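Local coordinates for protein galactokinase (Bifidobacterium longum subsp. infantis ATCC 15697 = JCM 1222 = DSM 20088, PDB 6TEQ) that probably phosphorylates galactose with ATP as a galactokinase of the GHMP kinase family, and binds 2-deoxy-2-fluoro-galactose in its sugar pocket, at residues A[63-71]-A[148-157]; A[71-79]-A[87-95]. One frame throughout, in Å; residues are numbered along the deposited sequence. Where two conformers were deposited one is given.

Interaction 1 (A[63-71]-A[148-157]); sequences RTFIALKPR and STALALDDVY
Leu68 straddles the helix surface with both methyls: CD1 lies 3.9 Å from Ala152 CB and about as far from CD2 of Leu153, while CD2 rests 3.8 Å from CG2 of Val156. Two residues earlier along the strand, Ile66 divides its branches: with CG1 anti to the backbone N (chi1 -172°) and CG2 between N and the carbonyl carbon, CG2 settles 3.7 Å from Ser148 CB and CD1 reaches OG1 of Thr149 at 3.6 Å. At the far end Pro70 lays CB 3.5 Å from CZ of Tyr157, obliquely to the ring, and turns CG and CD to Val156 CB. No hydrogen bond of normal strength crosses; Tyr157 OH comes within 3.2 Å of Arg71 O, near the ring plane, a weak bond beside its stronger one to Gly124 O.

Polar groups at the other end are satisfied outside the contact: Ser148 OG and Thr149 OG1 bond back to the carbonyls of Ala144 and Met145 on their own helix, and Thr64 OG1 to Ser131. The backbone register, Ile66 by Ser148, Leu68 by Ala152 and Pro70 by Val156, matches two strand residues to each helical turn, with axes 8.7 Å apart and inclined at -32°. This helix-on-sheet packing joins a galactose-binding signature strand to a helix of the GHMP kinase N-terminal family region. Strands 33-42 (Trp35) and 125-131 (Phe125, Phe129) flank strand 54-70, with helix 105-116 beside helix 141-156.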
ATOM      1  N   ARG A  63      -6.440  10.325  -1.866  1.00 10.32           N
ATOM      2  CA  ARG A  63      -7.363   9.346  -2.430  1.00 12.21           C
ATOM      3  C   ARG A  63      -7.359   9.413  -3.952  1.00 12.06           C
ATOM      4  O   ARG A  63      -7.075  10.513  -4.545  1.00 13.91           O
ATOM      5  CB  ARG A  63      -8.742   9.538  -1.862  1.00 11.77           C
ATOM      6  CG  ARG A  63      -8.801   9.332  -0.337  1.00 12.52           C
ATOM      7  CD  ARG A  63      -9.968  10.009   0.341  1.00 15.06           C
ATOM      8  NE  ARG A  63     -11.264   9.328   0.241  1.00 13.56           N
ATOM      9  CZ  ARG A  63     -11.661   8.285   0.961  1.00 14.74           C
ATOM     10  NH1 ARG A  63     -10.856   7.722   1.843  1.00 14.58           N
ATOM     11  NH2 ARG A  63     -12.898   7.830   0.824  1.00 17.08           N
ATOM     12  N   THR A  64      -7.779   8.288  -4.522  1.00 11.37           N
ATOM     13  CA  THR A  64      -8.177   8.188  -5.940  1.00 11.07           C
ATOM     14  C   THR A  64      -9.709   8.250  -5.932  1.00 11.54           C
ATOM     15  O   THR A  64     -10.340   7.385  -5.269  1.00 12.66           O
ATOM     16  CB  THR A  64      -7.668   6.908  -6.568  1.00 14.00           C
ATOM     17  OG1 THR A  64      -6.257   7.068  -6.579  1.00 13.34           O
ATOM     18  CG2 THR A  64      -8.179   6.600  -7.963  1.00 15.14           C
ATOM     19  N   PHE A  65     -10.268   9.129  -6.747  1.00 13.52           N
ATOM     20  CA  PHE A  65     -11.705   9.335  -6.907  1.00 11.67           C
ATOM     21  C   PHE A  65     -12.143   8.788  -8.244  1.00 12.67           C
ATOM     22  O   PHE A  65     -11.467   8.984  -9.268  1.00 14.60           O
ATOM     23  CB  PHE A  65     -12.079  10.817  -6.855  1.00 13.04           C
ATOM     24  CG  PHE A  65     -11.865  11.392  -5.484  1.00 13.02           C
ATOM     25  CD1 PHE A  65     -10.614  11.796  -5.092  1.00 14.58           C
ATOM     26  CD2 PHE A  65     -12.937  11.701  -4.663  1.00 12.75           C
ATOM     27  CE1 PHE A  65     -10.424  12.288  -3.818  1.00 16.11           C
ATOM     28  CE2 PHE A  65     -12.744  12.155  -3.373  1.00 14.55           C
ATOM     29  CZ  PHE A  65     -11.485  12.487  -2.975  1.00 15.76           C
ATOM     30  N   ILE A  66     -13.153   7.937  -8.184  1.00 14.01           N
ATOM     31  CA  ILE A  66     -13.689   7.281  -9.397  1.00 11.71           C
ATOM     32  C   ILE A  66     -15.117   7.755  -9.565  1.00 14.75           C
ATOM     33  O   ILE A  66     -15.972   7.488  -8.691  1.00 13.11           O
ATOM     34  CB  ILE A  66     -13.645   5.765  -9.377  1.00 11.91           C
ATOM     35  CG1 ILE A  66     -14.019   5.119 -10.728  1.00 11.65           C
ATOM     36  CG2 ILE A  66     -14.373   5.172  -8.184  1.00 12.62           C
ATOM     37  CD1 ILE A  66     -14.063   3.621 -10.677  1.00 11.71           C
ATOM     38  N   ALA A  67     -15.375   8.393 -10.690  1.00 15.12           N
ATOM     39  CA  ALA A  67     -16.781   8.646 -11.136  1.00 15.31           C
ATOM     40  C   ALA A  67     -17.152   7.450 -12.029  1.00 14.79           C
ATOM     41  O   ALA A  67     -16.400   7.144 -12.964  1.00 15.19           O
ATOM     42  CB  ALA A  67     -16.867   9.974 -11.840  1.00 15.66           C
ATOM     43  N   LEU A  68     -18.215   6.730 -11.712  1.00 15.31           N
ATOM     44  CA  LEU A  68     -18.567   5.511 -12.461  1.00 12.44           C
ATOM     45  C   LEU A  68     -20.038   5.444 -12.808  1.00 14.42           C
ATOM     46  O   LEU A  68     -20.886   5.931 -12.019  1.00 17.35           O
ATOM     47  CB  LEU A  68     -18.126   4.306 -11.618  1.00 13.60           C
ATOM     48  CG  LEU A  68     -18.331   2.913 -12.261  1.00 15.34           C
ATOM     49  CD1 LEU A  68     -17.227   1.960 -11.861  1.00 16.45           C
ATOM     50  CD2 LEU A  68     -19.698   2.345 -11.905  1.00 18.95           C
ATOM     51  N   LYS A  69     -20.326   4.814 -13.936  1.00 16.53           N
ATOM     52  CA  LYS A  69     -21.721   4.462 -14.311  1.00 16.35           C
ATOM     53  C   LYS A  69     -21.673   3.075 -14.905  1.00 15.90           C
ATOM     54  O   LYS A  69     -20.836   2.801 -15.756  1.00 18.03           O
ATOM     55  CB  LYS A  69     -22.333   5.463 -15.295  1.00 18.03           C
ATOM     56  CG  LYS A  69     -23.782   5.203 -15.599  1.00 21.22           C
ATOM     57  CD  LYS A  69     -24.353   6.284 -16.473  1.00 22.51           C
ATOM     58  CE  LYS A  69     -25.825   6.059 -16.714  1.00 25.01           C
ATOM     59  NZ  LYS A  69     -26.260   6.941 -17.784  1.00 28.20           N
ATOM     60  N   PRO A  70     -22.575   2.175 -14.485  1.00 15.62           N
ATOM     61  CA  PRO A  70     -22.576   0.830 -15.069  1.00 18.36           C
ATOM     62  C   PRO A  70     -23.113   0.936 -16.496  1.00 17.33           C
ATOM     63  O   PRO A  70     -23.834   1.854 -16.797  1.00 18.22           O
ATOM     64  CB  PRO A  70     -23.535   0.062 -14.167  1.00 18.83           C
ATOM     65  CG  PRO A  70     -24.484   1.134 -13.636  1.00 15.84           C
ATOM     66  CD  PRO A  70     -23.632   2.400 -13.479  1.00 16.88           C
ATOM     67  N   ARG A  71     -22.835  -0.089 -17.266  1.00 21.29           N
ATOM     68  CA  ARG A  71     -23.363  -0.256 -18.638  1.00 18.56           C
ATOM     69  C   ARG A  71     -24.212  -1.520 -18.718  1.00 23.96           C
ATOM     70  O   ARG A  71     -23.989  -2.434 -17.913  1.00 23.63           O
ATOM     71  CB  ARG A  71     -22.196  -0.321 -19.602  1.00 18.49           C
ATOM     72  CG  ARG A  71     -21.378   0.967 -19.735  1.00 19.40           C
ATOM     73  CD  ARG A  71     -20.156   0.832 -20.652  1.00 24.52           C
ATOM     74  NE  ARG A  71     -20.601   0.609 -22.029  1.00 24.62           N
ATOM     75  CZ  ARG A  71     -20.637   1.502 -22.981  1.00 26.07           C
ATOM     76  NH1 ARG A  71     -21.133   1.104 -24.137  1.00 28.36           N
ATOM     77  NH2 ARG A  71     -20.251   2.774 -22.793  1.00 27.79           N
ATOM     78  N   SER A 148     -11.048   1.527  -5.237  1.00 11.11           N
ATOM     79  CA  SER A 148     -12.153   2.506  -5.518  1.00 12.27           C
ATOM     80  C   SER A 148     -13.073   1.878  -6.569  1.00 14.18           C
ATOM     81  O   SER A 148     -14.263   1.968  -6.416  1.00 12.49           O
ATOM     82  CB  SER A 148     -11.657   3.824  -6.004  1.00 12.52           C
ATOM     83  OG  SER A 148     -10.860   3.747  -7.163  1.00 12.47           O
ATOM     84  N   THR A 149     -12.496   1.188  -7.548  1.00 12.40           N
ATOM     85  CA  THR A 149     -13.307   0.553  -8.634  1.00 11.21           C
ATOM     86  C   THR A 149     -14.128  -0.589  -8.014  1.00 13.24           C
ATOM     87  O   THR A 149     -15.283  -0.710  -8.360  1.00 14.19           O
ATOM     88  CB  THR A 149     -12.408   0.023  -9.733  1.00 11.44           C
ATOM     89  OG1 THR A 149     -11.573   1.041 -10.277  1.00 12.35           O
ATOM     90  CG2 THR A 149     -13.206  -0.570 -10.872  1.00 14.03           C
ATOM     91  N   ALA A 150     -13.538  -1.389  -7.142  1.00 12.60           N
ATOM     92  CA  ALA A 150     -14.218  -2.567  -6.540  1.00 12.82           C
ATOM     93  C   ALA A 150     -15.370  -2.045  -5.703  1.00 12.45           C
ATOM     94  O   ALA A 150     -16.460  -2.591  -5.772  1.00 13.30           O
ATOM     95  CB  ALA A 150     -13.246  -3.373  -5.682  1.00 13.80           C
ATOM     96  N   LEU A 151     -15.181  -0.945  -4.960  1.00 12.64           N
ATOM     97  CA  LEU A 151     -16.277  -0.429  -4.120  1.00 13.21           C
ATOM     98  C   LEU A 151     -17.383   0.120  -5.018  1.00 14.68           C
ATOM     99  O   LEU A 151     -18.581  -0.108  -4.726  1.00 15.04           O
ATOM    100  CB  LEU A 151     -15.752   0.640  -3.175  1.00 13.60           C
ATOM    101  CG  LEU A 151     -16.669   0.979  -2.014  1.00 13.85           C
ATOM    102  CD1 LEU A 151     -16.820  -0.164  -1.007  1.00 16.45           C
ATOM    103  CD2 LEU A 151     -16.194   2.236  -1.355  1.00 18.08           C
ATOM    104  N   ALA A 152     -17.008   0.851  -6.055  1.00 12.84           N
ATOM    105  CA  ALA A 152     -17.997   1.470  -6.965  1.00 14.66           C
ATOM    106  C   ALA A 152     -18.804   0.343  -7.641  1.00 13.86           C
ATOM    107  O   ALA A 152     -20.044   0.455  -7.699  1.00 15.69           O
ATOM    108  CB  ALA A 152     -17.315   2.353  -7.978  1.00 15.51           C
ATOM    109  N   LEU A 153     -18.163  -0.709  -8.151  1.00 11.89           N
ATOM    110  CA  LEU A 153     -18.867  -1.788  -8.836  1.00 13.04           C
ATOM    111  C   LEU A 153     -19.794  -2.514  -7.865  1.00 13.30           C
ATOM    112  O   LEU A 153     -20.896  -2.876  -8.267  1.00 16.34           O
ATOM    113  CB  LEU A 153     -17.867  -2.751  -9.481  1.00 14.46           C
ATOM    114  CG  LEU A 153     -17.159  -2.182 -10.698  1.00 15.58           C
ATOM    115  CD1 LEU A 153     -15.987  -3.079 -11.126  1.00 16.36           C
ATOM    116  CD2 LEU A 153     -18.135  -1.954 -11.874  1.00 15.61           C
ATOM    117  N   ASP A 154     -19.326  -2.788  -6.663  1.00 14.48           N
ATOM    118  CA  ASP A 154     -20.148  -3.462  -5.641  1.00 14.67           C
ATOM    119  C   ASP A 154     -21.423  -2.652  -5.432  1.00 16.83           C
ATOM    120  O   ASP A 154     -22.493  -3.240  -5.281  1.00 17.95           O
ATOM    121  CB  ASP A 154     -19.357  -3.656  -4.361  1.00 14.78           C
ATOM    122  CG  ASP A 154     -20.197  -4.144  -3.195  1.00 12.51           C
ATOM    123  OD1 ASP A 154     -20.358  -5.390  -3.140  1.00 17.80           O
ATOM    124  OD2 ASP A 154     -20.797  -3.281  -2.490  1.00 15.50           O
ATOM    125  N   ASP A 155     -21.280  -1.353  -5.316  1.00 14.95           N
ATOM    126  CA  ASP A 155     -22.417  -0.455  -5.076  1.00 14.78           C
ATOM    127  C   ASP A 155     -23.360  -0.500  -6.263  1.00 14.48           C
ATOM    128  O   ASP A 155     -24.570  -0.805  -6.008  1.00 17.56           O
ATOM    129  CB  ASP A 155     -21.871   0.928  -4.735  1.00 16.56           C
ATOM    130  CG  ASP A 155     -22.875   1.914  -4.203  1.00 19.57           C
ATOM    131  OD1 ASP A 155     -24.031   1.787  -4.603  1.00 26.73           O
ATOM    132  OD2 ASP A 155     -22.476   2.867  -3.555  1.00 21.13           O
ATOM    133  N   VAL A 156     -22.895  -0.195  -7.468  1.00 14.42           N
ATOM    134  CA  VAL A 156     -23.867   0.038  -8.595  1.00 16.01           C
ATOM    135  C   VAL A 156     -24.530  -1.282  -8.918  1.00 16.80           C
ATOM    136  O   VAL A 156     -25.657  -1.223  -9.446  1.00 21.39           O
ATOM    137  CB  VAL A 156     -23.290   0.758  -9.809  1.00 15.54           C
ATOM    138  CG1 VAL A 156     -22.734   2.121  -9.377  1.00 15.07           C
ATOM    139  CG2 VAL A 156     -22.229  -0.105 -10.490  1.00 16.53           C
ATOM    140  N   TYR A 157     -23.801  -2.387  -8.772  1.00 15.23           N
ATOM    141  CA  TYR A 157     -24.380  -3.711  -9.098  1.00 15.73           C
ATOM    142  C   TYR A 157     -25.048  -4.347  -7.861  1.00 16.72           C
ATOM    143  O   TYR A 157     -25.600  -5.434  -8.007  1.00 20.69           O
ATOM    144  CB  TYR A 157     -23.341  -4.576  -9.796  1.00 15.04           C
ATOM    145  CG  TYR A 157     -23.055  -4.160 -11.209  1.00 15.90           C
ATOM    146  CD1 TYR A 157     -24.099  -4.105 -12.124  1.00 20.51           C
ATOM    147  CD2 TYR A 157     -21.814  -3.665 -11.605  1.00 19.34           C
ATOM    148  CE1 TYR A 157     -23.928  -3.635 -13.423  1.00 20.95           C
ATOM    149  CE2 TYR A 157     -21.594  -3.323 -12.941  1.00 16.57           C
ATOM    150  CZ  TYR A 157     -22.654  -3.297 -13.846  1.00 19.25           C
ATOM    151  OH  TYR A 157     -22.439  -2.956 -15.146  1.00 19.93           O
TER

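Interaction 2 (A[71-79]-A[87-95]); sequences REDTKVRVV and VAEADLDGL
Thr74 OG1 donates to Asp91 OD1 over 2.6 Å, meeting the oxygen on its syn side, while the backbone N of Asp93 reaches that same oxygen from the anti side at 3.0 Å, an Asx turn. With CG anti to the backbone N (chi1 -162°), the carboxylate of Asp91 crosses to the Thr74 hydroxyl, and a water bridges its OD2 to Thr74 N. An alanine in place of Asp91 would probably leave the Thr74 hydroxyl and the Asp93 amide without their shared acceptor, remove the carboxylate end of the water bridge, and free that hydroxyl to turn.

The tight part is the antiparallel backbone pairing. Val76 with Ala90 and Val78 with Ala88 are hydrogen-bonded pairs, two bonds each, and Leu92 N extends the pattern to Thr74 O at 2.8 Å, almost straight at 174°. On the face carrying Val76 and Val78, Val76 CG2 packs 3.7 Å from Leu92 CD1, and Val78 CG2 lies 4.0 Å from Ala88 CB.

Beyond Asp91, the face of Lys75, Arg77 and Glu89 is looser and more exposed. In one of two Glu89 conformers, and so only doubtfully, the lysine's methylenes, not its ammonium, lie by the carboxylate. Arg77 NE forms a salt bridge with Asp126 of strand 125-131. This beta hairpin borders that strand through strand 75-80. Val76, Val78 and Leu92 face helix 105-116, whereas Arg77, Val79 and Val87 touch helix 12-27.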
ATOM      1  N   ARG A  71     -22.835  -0.089 -17.266  1.00 21.29           N
ATOM      2  CA  ARG A  71     -23.363  -0.256 -18.638  1.00 18.56           C
ATOM      3  C   ARG A  71     -24.212  -1.520 -18.718  1.00 23.96           C
ATOM      4  O   ARG A  71     -23.989  -2.434 -17.913  1.00 23.63           O
ATOM      5  CB  ARG A  71     -22.196  -0.321 -19.602  1.00 18.49           C
ATOM      6  CG  ARG A  71     -21.378   0.967 -19.735  1.00 19.40           C
ATOM      7  CD  ARG A  71     -20.156   0.832 -20.652  1.00 24.52           C
ATOM      8  NE  ARG A  71     -20.601   0.609 -22.029  1.00 24.62           N
ATOM      9  CZ  ARG A  71     -20.637   1.502 -22.981  1.00 26.07           C
ATOM     10  NH1 ARG A  71     -21.133   1.104 -24.137  1.00 28.36           N
ATOM     11  NH2 ARG A  71     -20.251   2.774 -22.793  1.00 27.79           N
ATOM     12  N   GLU A  72     -25.130  -1.609 -19.689  0.50 24.50           N
ATOM     13  CA  GLU A  72     -25.924  -2.851 -19.923  0.50 29.48           C
ATOM     14  C   GLU A  72     -25.183  -3.773 -20.907  0.50 29.39           C
ATOM     15  O   GLU A  72     -25.641  -4.912 -21.096  0.50 35.52           O
ATOM     16  CB  GLU A  72     -27.323  -2.525 -20.449  0.50 28.97           C
ATOM     17  CG  GLU A  72     -28.247  -1.828 -19.445  0.50 28.57           C
ATOM     18  CD  GLU A  72     -29.546  -1.322 -20.082  0.50 31.72           C
ATOM     19  OE1 GLU A  72     -29.631  -1.381 -21.316  0.50 28.38           O
ATOM     20  OE2 GLU A  72     -30.417  -0.785 -19.315  0.50 42.54           O
ATOM     21  N   ASP A  73     -24.093  -3.307 -21.530  1.00 24.13           N
ATOM     22  CA  ASP A  73     -23.160  -4.205 -22.259  1.00 23.01           C
ATOM     23  C   ASP A  73     -21.959  -4.542 -21.383  1.00 19.53           C
ATOM     24  O   ASP A  73     -21.946  -4.153 -20.211  1.00 23.62           O
ATOM     25  CB  ASP A  73     -22.772  -3.629 -23.624  1.00 22.24           C
ATOM     26  CG  ASP A  73     -22.011  -2.333 -23.581  1.00 24.27           C
ATOM     27  OD1 ASP A  73     -21.264  -2.154 -22.584  1.00 24.48           O
ATOM     28  OD2 ASP A  73     -22.161  -1.498 -24.566  1.00 26.31           O
ATOM     29  N   THR A  74     -20.953  -5.181 -21.976  1.00 23.59           N
ATOM     30  CA  THR A  74     -19.738  -5.669 -21.276  1.00 22.32           C
ATOM     31  C   THR A  74     -18.554  -4.769 -21.623  1.00 24.71           C
ATOM     32  O   THR A  74     -17.407  -5.161 -21.313  1.00 25.06           O
ATOM     33  CB  THR A  74     -19.496  -7.150 -21.557  1.00 26.13           C
ATOM     34  OG1 THR A  74     -19.573  -7.482 -22.956  1.00 27.42           O
ATOM     35  CG2 THR A  74     -20.499  -7.967 -20.777  1.00 27.56           C
ATOM     36  N   LYS A  75     -18.810  -3.623 -22.242  1.00 22.47           N
ATOM     37  CA  LYS A  75     -17.761  -2.635 -22.569  1.00 23.25           C
ATOM     38  C   LYS A  75     -17.313  -1.932 -21.277  1.00 19.16           C
ATOM     39  O   LYS A  75     -18.138  -1.631 -20.427  1.00 22.00           O
ATOM     40  CB  LYS A  75     -18.213  -1.608 -23.605  0.90 30.39           C
ATOM     41  CG  LYS A  75     -18.371  -2.176 -25.013  0.80 34.56           C
ATOM     42  CD  LYS A  75     -18.770  -1.170 -26.044  0.70 35.05           C
ATOM     43  CE  LYS A  75     -18.799  -1.737 -27.442  0.60 39.78           C
ATOM     44  NZ  LYS A  75     -20.113  -1.529 -28.103  0.50 40.33           N
ATOM     45  N   VAL A  76     -16.028  -1.673 -21.182  1.00 18.94           N
ATOM     46  CA  VAL A  76     -15.375  -0.925 -20.077  1.00 20.33           C
ATOM     47  C   VAL A  76     -14.579   0.188 -20.717  1.00 17.95           C
ATOM     48  O   VAL A  76     -13.637  -0.121 -21.464  1.00 19.59           O
ATOM     49  CB  VAL A  76     -14.488  -1.782 -19.175  1.00 19.61           C
ATOM     50  CG1 VAL A  76     -13.786  -0.855 -18.194  1.00 24.09           C
ATOM     51  CG2 VAL A  76     -15.298  -2.855 -18.464  1.00 22.43           C
ATOM     52  N   ARG A  77     -15.035   1.398 -20.454  1.00 16.32           N
ATOM     53  CA  ARG A  77     -14.315   2.624 -20.825  1.00 18.32           C
ATOM     54  C   ARG A  77     -13.767   3.246 -19.542  1.00 16.69           C
ATOM     55  O   ARG A  77     -14.529   3.522 -18.634  1.00 18.54           O
ATOM     56  CB  ARG A  77     -15.125   3.612 -21.636  1.00 20.74           C
ATOM     57  CG  ARG A  77     -15.609   3.071 -22.958  1.00 17.42           C
ATOM     58  CD  ARG A  77     -16.344   4.086 -23.767  1.00 18.95           C
ATOM     59  NE  ARG A  77     -17.527   4.524 -23.107  1.00 20.31           N
ATOM     60  CZ  ARG A  77     -18.255   5.555 -23.491  1.00 22.65           C
ATOM     61  NH1 ARG A  77     -17.913   6.277 -24.551  1.00 23.30           N
ATOM     62  NH2 ARG A  77     -19.329   5.868 -22.792  1.00 20.23           N
ATOM     63  N   VAL A  78     -12.516   3.648 -19.570  1.00 15.40           N
ATOM     64  CA  VAL A  78     -11.912   4.361 -18.433  1.00 16.06           C
ATOM     65  C   VAL A  78     -11.047   5.491 -18.965  1.00 13.80           C
ATOM     66  O   VAL A  78     -10.363   5.353 -19.995  1.00 17.66           O
ATOM     67  CB  VAL A  78     -11.100   3.400 -17.539  1.00 14.76           C
ATOM     68  CG1 VAL A  78     -12.010   2.418 -16.846  1.00 15.12           C
ATOM     69  CG2 VAL A  78      -9.999   2.689 -18.219  1.00 17.06           C
ATOM     70  N   VAL A  79     -10.993   6.548 -18.186  1.00 15.43           N
ATOM     71  CA  VAL A  79     -10.126   7.702 -18.485  1.00 15.48           C
ATOM     72  C   VAL A  79      -9.507   8.130 -17.162  1.00 16.88           C
ATOM     73  O   VAL A  79     -10.171   7.957 -16.096  1.00 15.53           O
ATOM     74  CB  VAL A  79     -10.900   8.802 -19.212  1.00 16.91           C
ATOM     75  CG1 VAL A  79     -12.020   9.315 -18.322  1.00 17.05           C
ATOM     76  CG2 VAL A  79      -9.978   9.936 -19.706  1.00 20.28           C
ATOM     77  N   VAL A  87      -8.995   7.750 -23.709  1.00 23.05           N
ATOM     78  CA  VAL A  87      -9.978   6.766 -23.195  1.00 21.24           C
ATOM     79  C   VAL A  87      -9.532   5.357 -23.606  1.00 19.97           C
ATOM     80  O   VAL A  87      -9.323   5.051 -24.807  1.00 24.82           O
ATOM     81  CB  VAL A  87     -11.399   7.046 -23.682  1.00 26.85           C
ATOM     82  CG1 VAL A  87     -12.326   6.031 -23.084  1.00 29.83           C
ATOM     83  CG2 VAL A  87     -11.855   8.461 -23.372  1.00 32.32           C
ATOM     84  N   ALA A  88      -9.444   4.504 -22.607  1.00 14.82           N
ATOM     85  CA  ALA A  88      -9.085   3.098 -22.811  1.00 18.44           C
ATOM     86  C   ALA A  88     -10.374   2.296 -22.866  1.00 19.07           C
ATOM     87  O   ALA A  88     -11.226   2.485 -22.029  1.00 22.06           O
ATOM     88  CB  ALA A  88      -8.135   2.633 -21.723  1.00 19.26           C
ATOM     89  N   GLU A  89     -10.449   1.303 -23.748  0.50 19.66           N
ATOM     90  CA  GLU A  89     -11.734   0.612 -24.032  0.50 22.07           C
ATOM     91  C   GLU A  89     -11.438  -0.888 -24.161  0.50 20.41           C
ATOM     92  O   GLU A  89     -10.597  -1.232 -25.015  0.50 21.55           O
ATOM     93  CB  GLU A  89     -12.368   1.346 -25.231  0.50 25.13           C
ATOM     94  CG  GLU A  89     -13.168   0.476 -26.183  0.50 27.77           C
ATOM     95  CD  GLU A  89     -14.568   0.141 -25.743  0.50 23.82           C
ATOM     96  OE1 GLU A  89     -14.733  -0.179 -24.554  0.50 29.37           O
ATOM     97  OE2 GLU A  89     -15.473   0.149 -26.599  0.50 29.32           O
ATOM     98  N   ALA A  90     -12.077  -1.733 -23.328  1.00 22.17           N
ATOM     99  CA  ALA A  90     -11.908  -3.198 -23.352  1.00 24.01           C
ATOM    100  C   ALA A  90     -13.314  -3.771 -23.275  1.00 20.08           C
ATOM    101  O   ALA A  90     -14.288  -2.997 -23.070  1.00 21.15           O
ATOM    102  CB  ALA A  90     -11.004  -3.723 -22.245  1.00 22.49           C
ATOM    103  N   ASP A  91     -13.403  -5.068 -23.396  1.00 26.42           N
ATOM    104  CA  ASP A  91     -14.697  -5.767 -23.304  1.00 22.18           C
ATOM    105  C   ASP A  91     -14.461  -6.949 -22.376  1.00 18.31           C
ATOM    106  O   ASP A  91     -13.486  -7.724 -22.596  1.00 20.13           O
ATOM    107  CB  ASP A  91     -15.215  -6.150 -24.698  1.00 23.16           C
ATOM    108  CG  ASP A  91     -16.690  -6.460 -24.706  1.00 26.51           C
ATOM    109  OD1 ASP A  91     -17.150  -7.244 -23.850  1.00 23.99           O
ATOM    110  OD2 ASP A  91     -17.367  -5.925 -25.575  1.00 47.57           O
ATOM    111  N   LEU A  92     -15.330  -7.093 -21.377  1.00 20.76           N
ATOM    112  CA  LEU A  92     -15.242  -8.186 -20.386  1.00 22.32           C
ATOM    113  C   LEU A  92     -15.636  -9.544 -20.966  1.00 22.12           C
ATOM    114  O   LEU A  92     -15.224 -10.545 -20.408  1.00 23.51           O
ATOM    115  CB  LEU A  92     -16.164  -7.820 -19.227  1.00 20.75           C
ATOM    116  CG  LEU A  92     -15.752  -6.580 -18.426  1.00 17.73           C
ATOM    117  CD1 LEU A  92     -16.885  -6.109 -17.532  1.00 16.25           C
ATOM    118  CD2 LEU A  92     -14.481  -6.855 -17.633  1.00 20.07           C
ATOM    119  N   ASP A  93     -16.446  -9.562 -22.033  1.00 24.16           N
ATOM    120  CA  ASP A  93     -17.020 -10.801 -22.601  1.00 27.02           C
ATOM    121  C   ASP A  93     -15.869 -11.674 -23.091  1.00 25.05           C
ATOM    122  O   ASP A  93     -15.240 -11.282 -24.056  1.00 27.83           O
ATOM    123  CB  ASP A  93     -18.076 -10.429 -23.633  1.00 28.48           C
ATOM    124  CG  ASP A  93     -18.855 -11.619 -24.121  1.00 38.76           C
ATOM    125  OD1 ASP A  93     -18.950 -12.592 -23.364  1.00 44.77           O
ATOM    126  OD2 ASP A  93     -19.327 -11.566 -25.260  1.00 53.41           O
ATOM    127  N   GLY A  94     -15.570 -12.763 -22.369  1.00 27.25           N
ATOM    128  CA  GLY A  94     -14.504 -13.715 -22.755  1.00 30.27           C
ATOM    129  C   GLY A  94     -13.108 -13.153 -22.511  1.00 28.56           C
ATOM    130  O   GLY A  94     -12.153 -13.720 -23.021  1.00 32.34           O
ATOM    131  N   LEU A  95     -12.998 -12.065 -21.762  1.00 24.98           N
ATOM    132  CA  LEU A  95     -11.706 -11.468 -21.397  1.00 23.90           C
ATOM    133  C   LEU A  95     -10.912 -12.466 -20.569  1.00 24.91           C
ATOM    134  O   LEU A  95     -11.497 -13.164 -19.658  1.00 25.01           O
ATOM    135  CB  LEU A  95     -11.949 -10.173 -20.622  1.00 21.34           C
ATOM    136  CG  LEU A  95     -10.702  -9.366 -20.270  1.00 26.19           C
ATOM    137  CD1 LEU A  95     -10.035  -8.863 -21.521  1.00 25.82           C
ATOM    138  CD2 LEU A  95     -11.037  -8.220 -19.355  1.00 25.33           C
TER
HETATM  139  O   HOH W   1     -20.439  -5.280 -25.026  1.00 30.47           O

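Interactions 1 and 2 lie with centres 14 Å apart on the same side of the chain's centre and reach one mixed sheet. Strand 54-70 runs into strand 75-80 through the loop 71-74, which begins at Arg71, shared by both contacts; strand 86-91 completes the hairpin of interaction 2 before the chain continues through helix 105-116 and strand 125-131 to helix 141-156, the helical partner in interaction 1. Strand 125-131 pairs antiparallel with 54-70 and parallel with 75-80. Interaction 1 therefore joins helix to sheet, and interaction 2 extends that sheet. Both come near residues that bind ADP in another structure of this protein: Thr64 approaches Ser141, and Val79 approaches Ser80, side chains about 5 and 6 Å apart.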